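Local coordinates for hypothetical protein Atu0120 (PDB 2I6H), which is of unknown function but adopts a mainly helical fold without strands, belongs to the DUF924 family of bacterial proteins and is found here as a two-chain assembly with calcium ions, at residues 39-42 with 43-47; 116-120 with 121-125; 126-129 with 130-133. All coordinates share one frame; numbering follows the deposited sequence.

The three contacts follow one another along the chain without overlapping, each a local turn within one fold of helices and loops. Contact 1 joins helix 29-41 to the short helix 43-46; contact 2 joins the end of helix 108-120 to helix 123-126, and contact 3 takes the loop after helix 123-126 into helix 129-132. The centres of contacts 2 and 3 are 11 Å apart, and a probable hydrogen bond of 2.9 Å runs from Arg132 NE to Asp124 O. Contact 3 also packs on contact 1, Leu131 CD2 meeting Trp46 CH2 at 3.6 Å. Contacts 1 and 2, with centres 22 Å apart, do not touch, so helix 129-132 bridges these two distant turns.

Contact 1: residues 39-42 with 43-47; sequences KKAG and PDKWF
One face of the Trp46 indole lies against Gly42 and the peptide link to Pro43: Gly42 C sits 3.3 Å above the ring plane toward its rim, and Pro43 N is over the centre. Gly42 CA adds a CH-pi contact, 3.9 Å from the centroid of the five-membered ring. At the indole edge are Lys39 CA and, in plane, Phe47 CZ, while the Phe47 ring turns a face to Trp46 CB. Trp46 CG stands beside its own backbone N (chi1 -49°), which folds the indole back over Gly42.

Gly42 ends one helix with positive phi and serves as N-cap of the next. Its carbonyl oxygen O is gripped twice, by Lys45 N at 2.8 Å from above the carbonyl plane and by Trp46 N at 2.9 Å, closer to that plane. Lys45 runs its CG alongside Ala41 CB at 3.8 Å, then bends at chi2 and chi4. Its NZ meets Asp44 OD2 at 2.9 Å in a salt bridge and gives a hydrogen to a water that donates to Ala41 O (2.6 Å).

Trp46 NE1 is bonded to Trp38 O, and the indole also stacks with Trp38 and meets Phe134 edge-to-face. Ala41 and Lys45 rest on Phe53 of helix 51-69, Lys39 reaches Leu131 of helix 129-132, and Pro43 and Phe47 pack on His164 and Leu161 of the second subunit.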
loop_
_atom_site.group_PDB
_atom_site.type_symbol
_atom_site.label_atom_id
_atom_site.label_comp_id
_atom_site.label_asym_id
_atom_site.label_seq_id
_atom_site.Cartn_x
_atom_site.Cartn_y
_atom_site.Cartn_z
ATOM N N LYS A 39 -13.452 7.729 -8.974
ATOM C CA LYS A 39 -13.006 8.800 -8.064
ATOM C C LYS A 39 -13.906 8.855 -6.823
ATOM O O LYS A 39 -13.434 8.947 -5.678
ATOM C CB LYS A 39 -12.985 10.136 -8.808
ATOM C CG LYS A 39 -11.848 10.237 -9.886
ATOM C CD LYS A 39 -11.951 11.654 -10.516
ATOM C CE LYS A 39 -10.964 11.913 -11.617
ATOM N NZ LYS A 39 -11.232 13.216 -12.408
ATOM N N LYS A 40 -15.209 8.718 -7.048
ATOM C CA LYS A 40 -16.184 8.771 -5.941
ATOM C C LYS A 40 -15.981 7.614 -4.969
ATOM O O LYS A 40 -15.996 7.830 -3.739
ATOM C CB LYS A 40 -17.596 8.772 -6.488
ATOM C CG LYS A 40 -18.662 9.086 -5.430
ATOM C CD LYS A 40 -20.035 9.186 -6.121
ATOM C CE LYS A 40 -21.085 9.748 -5.184
ATOM N NZ LYS A 40 -21.363 8.844 -4.044
ATOM N N ALA A 41 -15.732 6.410 -5.501
ATOM C CA ALA A 41 -15.487 5.214 -4.683
ATOM C C ALA A 41 -14.231 5.377 -3.820
ATOM O O ALA A 41 -14.277 5.127 -2.612
ATOM C CB ALA A 41 -15.391 3.950 -5.571
ATOM N N GLY A 42 -13.146 5.855 -4.430
ATOM C CA GLY A 42 -11.922 6.131 -3.727
ATOM C C GLY A 42 -11.108 4.915 -3.289
ATOM O O GLY A 42 -11.524 3.745 -3.488
ATOM N N PRO A 43 -9.905 5.184 -2.741
ATOM C CA PRO A 43 -8.988 4.088 -2.388
ATOM C C PRO A 43 -9.586 3.139 -1.373
ATOM O O PRO A 43 -9.201 1.970 -1.358
ATOM C CB PRO A 43 -7.721 4.813 -1.874
ATOM C CG PRO A 43 -8.226 6.211 -1.453
ATOM C CD PRO A 43 -9.321 6.507 -2.474
ATOM N N ASP A 44 -10.565 3.607 -0.585
ATOM C CA ASP A 44 -11.341 2.732 0.297
ATOM C C ASP A 44 -11.887 1.519 -0.483
ATOM O O ASP A 44 -11.870 0.364 0.001
ATOM C CB ASP A 44 -12.500 3.517 0.886
ATOM C CG ASP A 44 -13.437 2.631 1.716
ATOM O OD1 ASP A 44 -12.912 1.862 2.564
ATOM O OD2 ASP A 44 -14.673 2.698 1.495
ATOM N N LYS A 45 -12.327 1.772 -1.709
ATOM C CA LYS A 45 -12.855 0.687 -2.543
ATOM C C LYS A 45 -11.811 0.117 -3.495
ATOM O O LYS A 45 -11.879 -1.070 -3.824
ATOM C CB LYS A 45 -14.101 1.107 -3.337
ATOM C CG LYS A 45 -15.286 1.652 -2.522
ATOM C CD LYS A 45 -15.713 0.677 -1.444
ATOM C CE LYS A 45 -17.038 1.059 -0.811
ATOM N NZ LYS A 45 -16.940 2.414 -0.226
ATOM N N TRP A 46 -10.874 0.943 -3.970
ATOM C CA TRP A 46 -9.866 0.429 -4.911
ATOM C C TRP A 46 -9.017 -0.665 -4.276
ATOM O O TRP A 46 -8.645 -1.608 -4.955
ATOM C CB TRP A 46 -8.902 1.526 -5.418
ATOM C CG TRP A 46 -9.559 2.762 -5.899
ATOM C CD1 TRP A 46 -10.851 2.905 -6.331
ATOM C CD2 TRP A 46 -8.952 4.051 -5.994
ATOM N NE1 TRP A 46 -11.071 4.194 -6.694
ATOM C CE2 TRP A 46 -9.934 4.932 -6.493
ATOM C CE3 TRP A 46 -7.684 4.546 -5.698
ATOM C CZ2 TRP A 46 -9.679 6.294 -6.721
ATOM C CZ3 TRP A 46 -7.418 5.919 -5.928
ATOM C CH2 TRP A 46 -8.420 6.769 -6.428
ATOM N N PHE A 47 -8.710 -0.531 -2.981
ATOM C CA PHE A 47 -7.640 -1.331 -2.368
ATOM C C PHE A 47 -8.078 -2.263 -1.228
ATOM O O PHE A 47 -7.233 -2.767 -0.479
ATOM C CB PHE A 47 -6.490 -0.424 -1.867
ATOM C CG PHE A 47 -5.921 0.501 -2.918
ATOM C CD1 PHE A 47 -5.458 0.011 -4.153
ATOM C CD2 PHE A 47 -5.867 1.861 -2.687
ATOM C CE1 PHE A 47 -4.939 0.888 -5.140
ATOM C CE2 PHE A 47 -5.355 2.740 -3.650
ATOM C CZ PHE A 47 -4.877 2.240 -4.886
HETATM O O HOH W 1 -16.102 4.939 -0.763
#

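Contact 2: residues 116-120 with 121-125; sequences DEAIR and RGHDQ
Glu117 and Arg121, one helical turn apart, meet with their flat groups almost perpendicular, the carboxylate and guanidinium planes 84° apart. Glu117 OE2 approaches the guanidinium edge and accepts from Arg121 NE at 2.7 Å through its anti lone pair, in a fairly straight bond (159°); a weak second bond comes from Arg121 NH2. Glu117 leaves the backbone with CG opposite N and then bends at chi2 (55°), which brings its carboxylate back to the extended Arg121 chain.

The His123 ring has Arg121 CB over the centre of one face, while its CD2 touches Ala118 CB at 4.1 Å. The NE2 end of His123 is bonded to Leu77 O. Past Gly122 in the chain, Asp124 lies against Ile119, with CG 4.0 Å from Ile119 CG1. A water joins the same two residues, donating to Ile119 O at 2.8 Å and to Asp124 OD1 at 2.6 Å. Asp124 OD2 is hydrogen-bonded to Tyr136 OH and, from above the carboxylate plane, accepts from Gln125 NE2. Partners on both oxygens should limit the rotation of this buried carboxylate.

The backbone turns at Gly122, where phi is positive. His123 N bonds to Ala118 O at 3.0 Å and Gly122 N to Ile119 O at 2.9 Å, the paired bonds of a Schellman motif that ends helix 108-120 and leads directly into helix 123-126.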
loop_
_atom_site.group_PDB
_atom_site.type_symbol
_atom_site.label_atom_id
_atom_site.label_comp_id
_atom_site.label_asym_id
_atom_site.label_seq_id
_atom_site.Cartn_x
_atom_site.Cartn_y
_atom_site.Cartn_z
ATOM N N ASP A 116 0.596 0.483 -22.450
ATOM C CA ASP A 116 1.775 0.893 -23.239
ATOM C C ASP A 116 1.466 2.108 -24.150
ATOM O O ASP A 116 2.216 3.126 -24.176
ATOM C CB ASP A 116 2.251 -0.288 -24.095
ATOM C CG ASP A 116 3.459 0.097 -24.990
ATOM O OD1 ASP A 116 4.567 0.367 -24.455
ATOM O OD2 ASP A 116 3.249 0.187 -26.225
ATOM N N GLU A 117 0.362 2.005 -24.877
ATOM C CA GLU A 117 -0.045 3.072 -25.801
ATOM C C GLU A 117 -0.377 4.376 -25.049
ATOM O O GLU A 117 0.030 5.467 -25.466
ATOM C CB GLU A 117 -1.203 2.636 -26.705
ATOM C CG GLU A 117 -1.601 3.722 -27.729
ATOM C CD GLU A 117 -0.433 4.222 -28.622
ATOM O OE1 GLU A 117 0.575 3.485 -28.826
ATOM O OE2 GLU A 117 -0.561 5.374 -29.114
ATOM N N ALA A 118 -1.077 4.249 -23.928
ATOM C CA ALA A 118 -1.437 5.407 -23.101
ATOM C C ALA A 118 -0.198 6.106 -22.554
ATOM O O ALA A 118 -0.124 7.340 -22.571
ATOM C CB ALA A 118 -2.399 4.966 -21.950
ATOM N N ILE A 119 0.779 5.320 -22.095
ATOM C CA ILE A 119 2.007 5.866 -21.565
ATOM C C ILE A 119 2.791 6.567 -22.689
ATOM O O ILE A 119 3.374 7.659 -22.480
ATOM C CB ILE A 119 2.814 4.800 -20.850
ATOM C CG1 ILE A 119 2.061 4.457 -19.537
ATOM C CG2 ILE A 119 4.268 5.314 -20.493
ATOM C CD1 ILE A 119 2.554 3.197 -18.874
ATOM N N ARG A 120 2.756 5.969 -23.879
ATOM C CA ARG A 120 3.453 6.553 -25.024
ATOM C C ARG A 120 2.871 7.925 -25.339
ATOM O O ARG A 120 3.601 8.826 -25.763
ATOM C CB ARG A 120 3.388 5.622 -26.226
ATOM C CG ARG A 120 4.370 4.458 -26.151
ATOM C CD ARG A 120 4.308 3.570 -27.385
ATOM N NE ARG A 120 4.800 4.217 -28.600
ATOM C CZ ARG A 120 6.091 4.343 -28.943
ATOM N NH1 ARG A 120 7.070 3.908 -28.149
ATOM N NH2 ARG A 120 6.414 4.932 -30.080
ATOM N N ARG A 121 1.563 8.085 -25.102
ATOM C CA ARG A 121 0.880 9.353 -25.367
ATOM C C ARG A 121 1.024 10.327 -24.199
ATOM O O ARG A 121 0.519 11.438 -24.294
ATOM C CB ARG A 121 -0.610 9.127 -25.628
ATOM C CG ARG A 121 -0.861 8.365 -26.922
ATOM C CD ARG A 121 -2.304 8.043 -27.189
ATOM N NE ARG A 121 -2.409 7.161 -28.370
ATOM C CZ ARG A 121 -3.293 7.296 -29.347
ATOM N NH1 ARG A 121 -4.157 8.310 -29.348
ATOM N NH2 ARG A 121 -3.314 6.417 -30.334
ATOM N N GLY A 122 1.637 9.890 -23.098
ATOM C CA GLY A 122 1.855 10.764 -21.905
ATOM C C GLY A 122 0.657 10.819 -20.958
ATOM O O GLY A 122 0.618 11.644 -20.021
ATOM N N HIS A 123 -0.328 9.937 -21.179
ATOM C CA HIS A 123 -1.592 10.006 -20.417
ATOM C C HIS A 123 -1.436 9.805 -18.903
ATOM O O HIS A 123 -2.198 10.401 -18.082
ATOM C CB HIS A 123 -2.619 9.016 -20.980
ATOM C CG HIS A 123 -3.144 9.382 -22.338
ATOM N ND1 HIS A 123 -3.139 10.676 -22.807
ATOM C CD2 HIS A 123 -3.708 8.621 -23.316
ATOM C CE1 HIS A 123 -3.671 10.702 -24.022
ATOM N NE2 HIS A 123 -4.034 9.469 -24.347
ATOM N N ASP A 124 -0.492 8.949 -18.511
ATOM C CA ASP A 124 -0.289 8.665 -17.077
ATOM C C ASP A 124 0.160 9.945 -16.353
ATOM O O ASP A 124 -0.212 10.186 -15.197
ATOM C CB ASP A 124 0.749 7.558 -16.863
ATOM C CG ASP A 124 2.121 7.864 -17.487
ATOM O OD1 ASP A 124 2.184 8.373 -18.648
ATOM O OD2 ASP A 124 3.146 7.563 -16.808
ATOM N N GLN A 125 0.943 10.763 -17.059
ATOM C CA GLN A 125 1.442 12.024 -16.471
ATOM C C GLN A 125 0.355 13.077 -16.459
ATOM O O GLN A 125 0.483 14.076 -15.731
ATOM C CB GLN A 125 2.664 12.534 -17.246
ATOM C CG GLN A 125 3.884 11.619 -17.065
ATOM C CD GLN A 125 4.272 11.421 -15.595
ATOM O OE1 GLN A 125 4.551 12.387 -14.860
ATOM N NE2 GLN A 125 4.296 10.170 -15.159
HETATM O O HOH W 2 4.223 8.981 -20.177
#

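Contact 3: residues 126-129 with 130-133; sequences AVSE and DLRV
Glu129 O is held by two partners: Arg132 N at 3.3 Å, from above the carbonyl plane, and a water that donates to it at 2.7 Å. The same water accepts from Val133 N at 2.9 Å, so it links the Glu129 carbonyl to the Val133 N-H.

Arg132 reaches back over the turn. Its CG points away from its backbone N (chi1 -160°) and the chain bends at chi3, which lays one guanidinium face over Glu129 CA. Near the edge, somewhat tilted from the guanidinium plane, NH2 bonds to Val127 O at 2.8 Å, the carbonyl pointing almost straight at the nitrogen; NE is bonded to Asp124 O. Glu129 OE2 stays 5.1 Å from Arg132 NH1; a calcium ion lies about 4 Å from the Glu129 side chain.

The buried side chains of Val127 and Leu131 meet, CG2 on CB at 4.1 Å, while Ser128 OG touches Leu131 CD1 at 3.6 Å. Leu131 itself continues onto Leu84 of helix 80-97.

Leu131 N bonds to Ser128 O, which also takes a weak bond from Arg132 N, four residues on. The i to i+3 bonds, Leu131 to Ser128 and Arg132 to Glu129, resemble those of a 3-10 turn in the short, weakly bonded helix 129-132.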
loop_
_atom_site.group_PDB
_atom_site.type_symbol
_atom_site.label_atom_id
_atom_site.label_comp_id
_atom_site.label_asym_id
_atom_site.label_seq_id
_atom_site.Cartn_x
_atom_site.Cartn_y
_atom_site.Cartn_z
ATOM N N ALA A 126 -0.696 12.875 -17.256
ATOM C CA ALA A 126 -1.778 13.862 -17.388
ATOM C C ALA A 126 -2.870 13.675 -16.344
ATOM O O ALA A 126 -3.600 14.625 -16.080
ATOM C CB ALA A 126 -2.371 13.877 -18.800
ATOM N N VAL A 127 -2.964 12.499 -15.713
ATOM C CA VAL A 127 -3.955 12.313 -14.618
ATOM C C VAL A 127 -3.280 12.624 -13.268
ATOM O O VAL A 127 -2.046 12.728 -13.182
ATOM C CB VAL A 127 -4.563 10.866 -14.655
ATOM C CG1 VAL A 127 -5.100 10.541 -16.072
ATOM C CG2 VAL A 127 -3.519 9.827 -14.232
ATOM N N SER A 128 -4.077 12.766 -12.215
ATOM C CA SER A 128 -3.537 13.040 -10.895
ATOM C C SER A 128 -2.645 11.914 -10.387
ATOM O O SER A 128 -2.736 10.752 -10.800
ATOM C CB SER A 128 -4.665 13.304 -9.891
ATOM O OG SER A 128 -5.441 12.135 -9.771
ATOM N N GLU A 129 -1.789 12.274 -9.454
ATOM C CA GLU A 129 -0.839 11.331 -8.909
ATOM C C GLU A 129 -1.539 10.095 -8.321
ATOM O O GLU A 129 -1.062 8.994 -8.537
ATOM C CB GLU A 129 0.058 12.024 -7.870
ATOM C CG GLU A 129 1.254 11.200 -7.513
ATOM C CD GLU A 129 2.178 11.880 -6.496
ATOM O OE1 GLU A 129 1.789 12.935 -5.940
ATOM O OE2 GLU A 129 3.274 11.318 -6.272
ATOM N N ASP A 130 -2.678 10.297 -7.641
ATOM C CA ASP A 130 -3.499 9.250 -7.005
ATOM C C ASP A 130 -4.008 8.201 -7.995
ATOM O O ASP A 130 -4.273 7.062 -7.623
ATOM C CB ASP A 130 -4.744 9.893 -6.367
ATOM C CG ASP A 130 -4.464 10.527 -5.010
ATOM O OD1 ASP A 130 -3.351 10.325 -4.490
ATOM O OD2 ASP A 130 -5.367 11.192 -4.448
ATOM N N LEU A 131 -4.238 8.642 -9.239
ATOM C CA LEU A 131 -4.817 7.764 -10.282
ATOM C C LEU A 131 -3.779 7.148 -11.209
ATOM O O LEU A 131 -4.071 6.247 -11.986
ATOM C CB LEU A 131 -5.870 8.520 -11.098
ATOM C CG LEU A 131 -7.134 8.959 -10.331
ATOM C CD1 LEU A 131 -7.900 9.927 -11.201
ATOM C CD2 LEU A 131 -8.015 7.755 -9.888
ATOM N N ARG A 132 -2.568 7.675 -11.156
ATOM C CA ARG A 132 -1.497 7.239 -12.061
ATOM C C ARG A 132 -1.232 5.727 -12.039
ATOM O O ARG A 132 -0.976 5.110 -13.091
ATOM C CB ARG A 132 -0.244 8.018 -11.639
ATOM C CG ARG A 132 0.817 8.099 -12.636
ATOM C CD ARG A 132 1.661 9.402 -12.359
ATOM N NE ARG A 132 0.955 10.665 -12.625
ATOM C CZ ARG A 132 1.300 11.845 -12.106
ATOM N NH1 ARG A 132 2.331 11.924 -11.274
ATOM N NH2 ARG A 132 0.645 12.953 -12.407
ATOM N N VAL A 133 -1.256 5.142 -10.841
ATOM C CA VAL A 133 -0.941 3.721 -10.686
ATOM C C VAL A 133 -1.827 2.795 -11.565
ATOM O O VAL A 133 -1.421 1.689 -11.915
ATOM C CB VAL A 133 -0.963 3.276 -9.200
ATOM C CG1 VAL A 133 -2.363 3.280 -8.670
ATOM C CG2 VAL A 133 -0.259 1.866 -9.052
HETATM O O HOH W 3 -1.263 6.357 -8.222
#